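Local atomic coordinates of 2-oxo-1,2-dihydroquinoline 8-monooxygenase, oxygenase component (Pseudomonas putida, PDB entry 1Z02), a protein that probably hydroxylates 2-oxo-1,2-dihydroquinoline at position 8, as the oxygenase component of a Rieske-type monooxygenase that carries a [2Fe-2S] cluster and a separate iron ion. Residues I425-Q428 with T429-K433; K25-S28 with Q29-P32. All coordinates share one frame; numbering follows the deposited sequence.

Contact 1. Residues I425-Q428 with T429-K433; sequences IFKQ and TADGK
Ile425 and Thr429 meet within the last turns of the helix 423-430, where three successive i to i+4 backbone bonds run from Thr429 N to Ile425 O (2.9 Å), from Ala430 N to Phe426 O and from Asp431 N to Lys427 O. The helix then closes in a Schellman motif. Gly432 turns to positive phi (93°), its N bonds back to Thr429 O at 2.9 Å, and Lys433 N reaches Gln428 O at 3.0 Å; with this backbone a CB at Gly432 would collide with Asp431 O, so glycine suits the site. Among the side chains, Asp431 leans back over the turn, its CG 3.3 Å from Lys427 O, while its carboxylate pairs with Arg434 of the second subunit. Lys427 likewise reaches outward, to Glu370 of that subunit. Phe426 contributes its ring to a cluster with the Phe426 rings of both other subunits, and Thr429 packs on its counterparts there, consistent with a place near the threefold axis of the trimer. With OG1 anti to the carbonyl carbon (chi1 -49°), the Thr429 hydroxyl folds back along the helix and donates to Ile425 O at 2.6 Å, from the opposite face of the carbonyl plane to Thr429 N.

Contact 2. Residues K25-S28 with Q29-P32; sequences KTQS and QYQP
Tyr30 lays its ring over the backbone of Gln27, in a CH-pi contact with Gln27 CA 3.9 Å from the ring centroid and 18° off the normal. Gln27 O lies over a face of the ring too, and Gln27 CG approaches the phenol end, 3.7 Å from Tyr30 OH. On the same side of the ring plane, past the CE2 corner, Thr26 CG2 comes to 3.8 Å from Tyr30 CE2. The first torsion explains this: chi1 of 52° sets CG between the backbone N and the carbonyl carbon and folds the ring back on the preceding turn. Two backbone bonds join the segments in i to i+3 fashion, Gln29 N to Thr26 O (3.0 Å) and Tyr30 N to Gln27 O, each donor standing about 60° out of the carbonyl plane. The turn leads from the 24-27 helix region into helix 31-34, with Tyr30 at the N-cap position of the latter. Arg398 makes a cation-pi contact with the Tyr30 ring, and helix 392-404 also packs on Thr26. Replacing the ring by a methyl group, an alanine here, is likely to leave Gln27 CA without its CH-pi partner and Arg398 without its cation-pi mate. Further round the turn, the thrice-bent Lys25 chain crosses Gln29, bringing CE to 3.5 Å from Gln29 OE1, which accepts from Lys399. Ser28 OG donates back to Lys25 O at 2.6 Å.

Overall arrangement
Contacts 1 and 2 stand far apart, their centres 39 Å from each other and their nearest atoms about 24 Å, and they share no helix or strand. Both are partly buried local contacts away from the cluster and the iron, one at a helix C-terminus and the other leading into a helix N-terminus, but they differ in what covers them. Contact 1 belongs to the trimer interface: the other two subunits meet its aromatic and small side chains, and Lys427 and Asp431 pair with charges of the second subunit, whereas Lys433 pairs within its own chain. Contact 2 is touched by no other chain of the assembly; its buried side chains face helix 392-404 of their own chain, and its aromatic chemistry is intrachain.

Contact 1. Residues I425-Q428 with T429-K433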
loop_
_atom_site.group_PDB
_atom_site.type_symbol
_atom_site.label_atom_id
_atom_site.label_comp_id
_atom_site.label_asym_id
_atom_site.label_seq_id
_atom_site.Cartn_x
_atom_site.Cartn_y
_atom_site.Cartn_z
ATOM N N ILE A 425 7.607 0.137 2.783
ATOM C CA ILE A 425 6.514 1.025 3.140
ATOM C C ILE A 425 5.401 0.224 3.801
ATOM O O ILE A 425 4.803 0.700 4.761
ATOM C CB ILE A 425 5.994 1.794 1.915
ATOM C CG1 ILE A 425 7.039 2.830 1.501
ATOM C CG2 ILE A 425 4.672 2.480 2.230
ATOM C CD1 ILE A 425 6.746 3.546 0.205
ATOM N N PHE A 426 5.127 -0.990 3.316
ATOM C CA PHE A 426 4.085 -1.811 3.942
ATOM C C PHE A 426 4.521 -2.265 5.336
ATOM O O PHE A 426 3.691 -2.423 6.242
ATOM C CB PHE A 426 3.729 -3.032 3.078
ATOM C CG PHE A 426 2.790 -2.718 1.946
ATOM C CD1 PHE A 426 3.254 -2.652 0.633
ATOM C CD2 PHE A 426 1.439 -2.466 2.196
ATOM C CE1 PHE A 426 2.383 -2.342 -0.411
ATOM C CE2 PHE A 426 0.557 -2.155 1.159
ATOM C CZ PHE A 426 1.025 -2.090 -0.142
ATOM N N LYS A 427 5.820 -2.487 5.514
ATOM C CA LYS A 427 6.331 -2.875 6.831
ATOM C C LYS A 427 6.074 -1.721 7.806
ATOM O O LYS A 427 5.537 -1.909 8.895
ATOM C CB LYS A 427 7.837 -3.131 6.779
ATOM C CG LYS A 427 8.467 -3.365 8.150
ATOM C CD LYS A 427 9.972 -3.155 8.136
ATOM C CE LYS A 427 10.565 -3.424 9.522
ATOM N NZ LYS A 427 12.055 -3.265 9.613
ATOM N N GLN A 428 6.467 -0.521 7.397
ATOM C CA GLN A 428 6.292 0.660 8.222
ATOM C C GLN A 428 4.832 0.913 8.537
ATOM O O GLN A 428 4.488 1.238 9.673
ATOM C CB GLN A 428 6.872 1.883 7.517
ATOM C CG GLN A 428 8.356 1.780 7.238
ATOM C CD GLN A 428 8.905 3.000 6.518
ATOM O OE1 GLN A 428 10.103 3.078 6.231
ATOM N NE2 GLN A 428 8.031 3.960 6.224
ATOM N N THR A 429 3.983 0.774 7.521
ATOM C CA THR A 429 2.550 0.993 7.679
ATOM C C THR A 429 1.968 -0.027 8.639
ATOM O O THR A 429 1.140 0.310 9.481
ATOM C CB THR A 429 1.823 0.884 6.339
ATOM O OG1 THR A 429 2.514 1.680 5.372
ATOM C CG2 THR A 429 0.395 1.384 6.451
ATOM N N ALA A 430 2.405 -1.274 8.505
ATOM C CA ALA A 430 1.934 -2.344 9.384
ATOM C C ALA A 430 2.296 -2.028 10.828
ATOM O O ALA A 430 1.559 -2.371 11.756
ATOM C CB ALA A 430 2.563 -3.662 8.980
ATOM N N ASP A 431 3.446 -1.388 11.010
ATOM C CA ASP A 431 3.929 -1.003 12.338
ATOM C C ASP A 431 3.211 0.226 12.880
ATOM O O ASP A 431 3.470 0.649 14.001
ATOM C CB ASP A 431 5.437 -0.732 12.305
ATOM C CG ASP A 431 6.253 -1.996 12.109
ATOM O OD1 ASP A 431 7.485 -1.878 11.955
ATOM O OD2 ASP A 431 5.673 -3.104 12.105
ATOM N N GLY A 432 2.310 0.796 12.088
ATOM C CA GLY A 432 1.566 1.958 12.536
ATOM C C GLY A 432 2.169 3.304 12.171
ATOM O O GLY A 432 1.679 4.337 12.623
ATOM N N LYS A 433 3.221 3.303 11.357
ATOM C CA LYS A 433 3.880 4.551 10.958
ATOM C C LYS A 433 3.277 5.181 9.718
ATOM O O LYS A 433 3.224 4.554 8.664
ATOM C CB LYS A 433 5.363 4.309 10.699
ATOM C CG LYS A 433 6.142 3.988 11.936
ATOM C CD LYS A 433 7.582 3.675 11.613
ATOM C CE LYS A 433 8.407 3.809 12.874
ATOM N NZ LYS A 433 9.562 2.889 12.926
#

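Contact 2. Residues K25-S28 with Q29-P32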
loop_
_atom_site.group_PDB
_atom_site.type_symbol
_atom_site.label_atom_id
_atom_site.label_comp_id
_atom_site.label_asym_id
_atom_site.label_seq_id
_atom_site.Cartn_x
_atom_site.Cartn_y
_atom_site.Cartn_z
ATOM N N LYS A 25 -9.059 28.078 -22.791
ATOM C CA LYS A 25 -8.047 29.111 -22.973
ATOM C C LYS A 25 -7.326 29.377 -21.652
ATOM O O LYS A 25 -6.097 29.479 -21.607
ATOM C CB LYS A 25 -8.693 30.403 -23.478
ATOM C CG LYS A 25 -7.723 31.326 -24.220
ATOM C CD LYS A 25 -6.674 31.960 -23.309
ATOM C CE LYS A 25 -7.096 33.349 -22.850
ATOM N NZ LYS A 25 -8.252 33.342 -21.919
ATOM N N THR A 26 -8.103 29.488 -20.581
ATOM C CA THR A 26 -7.562 29.739 -19.255
ATOM C C THR A 26 -6.691 28.603 -18.737
ATOM O O THR A 26 -5.623 28.848 -18.178
ATOM C CB THR A 26 -8.697 29.998 -18.261
ATOM O OG1 THR A 26 -9.398 31.185 -18.655
ATOM C CG2 THR A 26 -8.155 30.164 -16.838
ATOM N N GLN A 27 -7.140 27.364 -18.919
ATOM C CA GLN A 27 -6.373 26.214 -18.445
ATOM C C GLN A 27 -5.032 26.087 -19.156
ATOM O O GLN A 27 -4.044 25.633 -18.565
ATOM C CB GLN A 27 -7.167 24.917 -18.626
ATOM C CG GLN A 27 -8.527 24.940 -17.952
ATOM C CD GLN A 27 -9.137 23.563 -17.785
ATOM O OE1 GLN A 27 -10.345 23.438 -17.565
ATOM N NE2 GLN A 27 -8.310 22.522 -17.869
ATOM N N SER A 28 -4.993 26.500 -20.418
ATOM C CA SER A 28 -3.761 26.413 -21.196
ATOM C C SER A 28 -2.720 27.375 -20.648
ATOM O O SER A 28 -1.531 27.239 -20.935
ATOM C CB SER A 28 -4.022 26.730 -22.674
ATOM O OG SER A 28 -4.296 28.110 -22.867
ATOM N N GLN A 29 -3.173 28.344 -19.856
ATOM C CA GLN A 29 -2.271 29.331 -19.279
ATOM C C GLN A 29 -1.601 28.874 -17.989
ATOM O O GLN A 29 -0.805 29.612 -17.399
ATOM C CB GLN A 29 -3.013 30.654 -19.062
ATOM C CG GLN A 29 -3.306 31.396 -20.377
ATOM C CD GLN A 29 -4.165 32.633 -20.191
ATOM O OE1 GLN A 29 -5.366 32.537 -19.949
ATOM N NE2 GLN A 29 -3.548 33.805 -20.298
ATOM N N TYR A 30 -1.932 27.668 -17.534
ATOM C CA TYR A 30 -1.289 27.130 -16.342
ATOM C C TYR A 30 -0.976 25.645 -16.454
ATOM O O TYR A 30 -1.141 24.884 -15.500
ATOM C CB TYR A 30 -2.090 27.440 -15.064
ATOM C CG TYR A 30 -3.559 27.078 -15.035
ATOM C CD1 TYR A 30 -3.981 25.756 -14.913
ATOM C CD2 TYR A 30 -4.531 28.076 -15.039
ATOM C CE1 TYR A 30 -5.333 25.440 -14.787
ATOM C CE2 TYR A 30 -5.883 27.774 -14.915
ATOM C CZ TYR A 30 -6.279 26.457 -14.784
ATOM O OH TYR A 30 -7.619 26.186 -14.624
ATOM N N GLN A 31 -0.502 25.251 -17.634
ATOM C CA GLN A 31 -0.117 23.870 -17.899
ATOM C C GLN A 31 1.108 23.499 -17.058
ATOM O O GLN A 31 1.174 22.398 -16.518
ATOM C CB GLN A 31 0.199 23.666 -19.387
ATOM C CG GLN A 31 0.487 22.204 -19.771
ATOM C CD GLN A 31 -0.657 21.262 -19.428
ATOM O OE1 GLN A 31 -1.796 21.484 -19.837
ATOM N NE2 GLN A 31 -0.360 20.202 -18.680
ATOM N N PRO A 32 2.096 24.408 -16.934
ATOM C CA PRO A 32 3.284 24.097 -16.132
ATOM C C PRO A 32 2.931 23.769 -14.672
ATOM O O PRO A 32 3.584 22.934 -14.034
ATOM C CB PRO A 32 4.121 25.368 -16.249
ATOM C CG PRO A 32 3.791 25.849 -17.624
ATOM C CD PRO A 32 2.285 25.676 -17.663
HETATM O O HOH W 1 -4.006 22.809 -19.597
HETATM O O HOH W 2 0.672 27.577 -19.744
#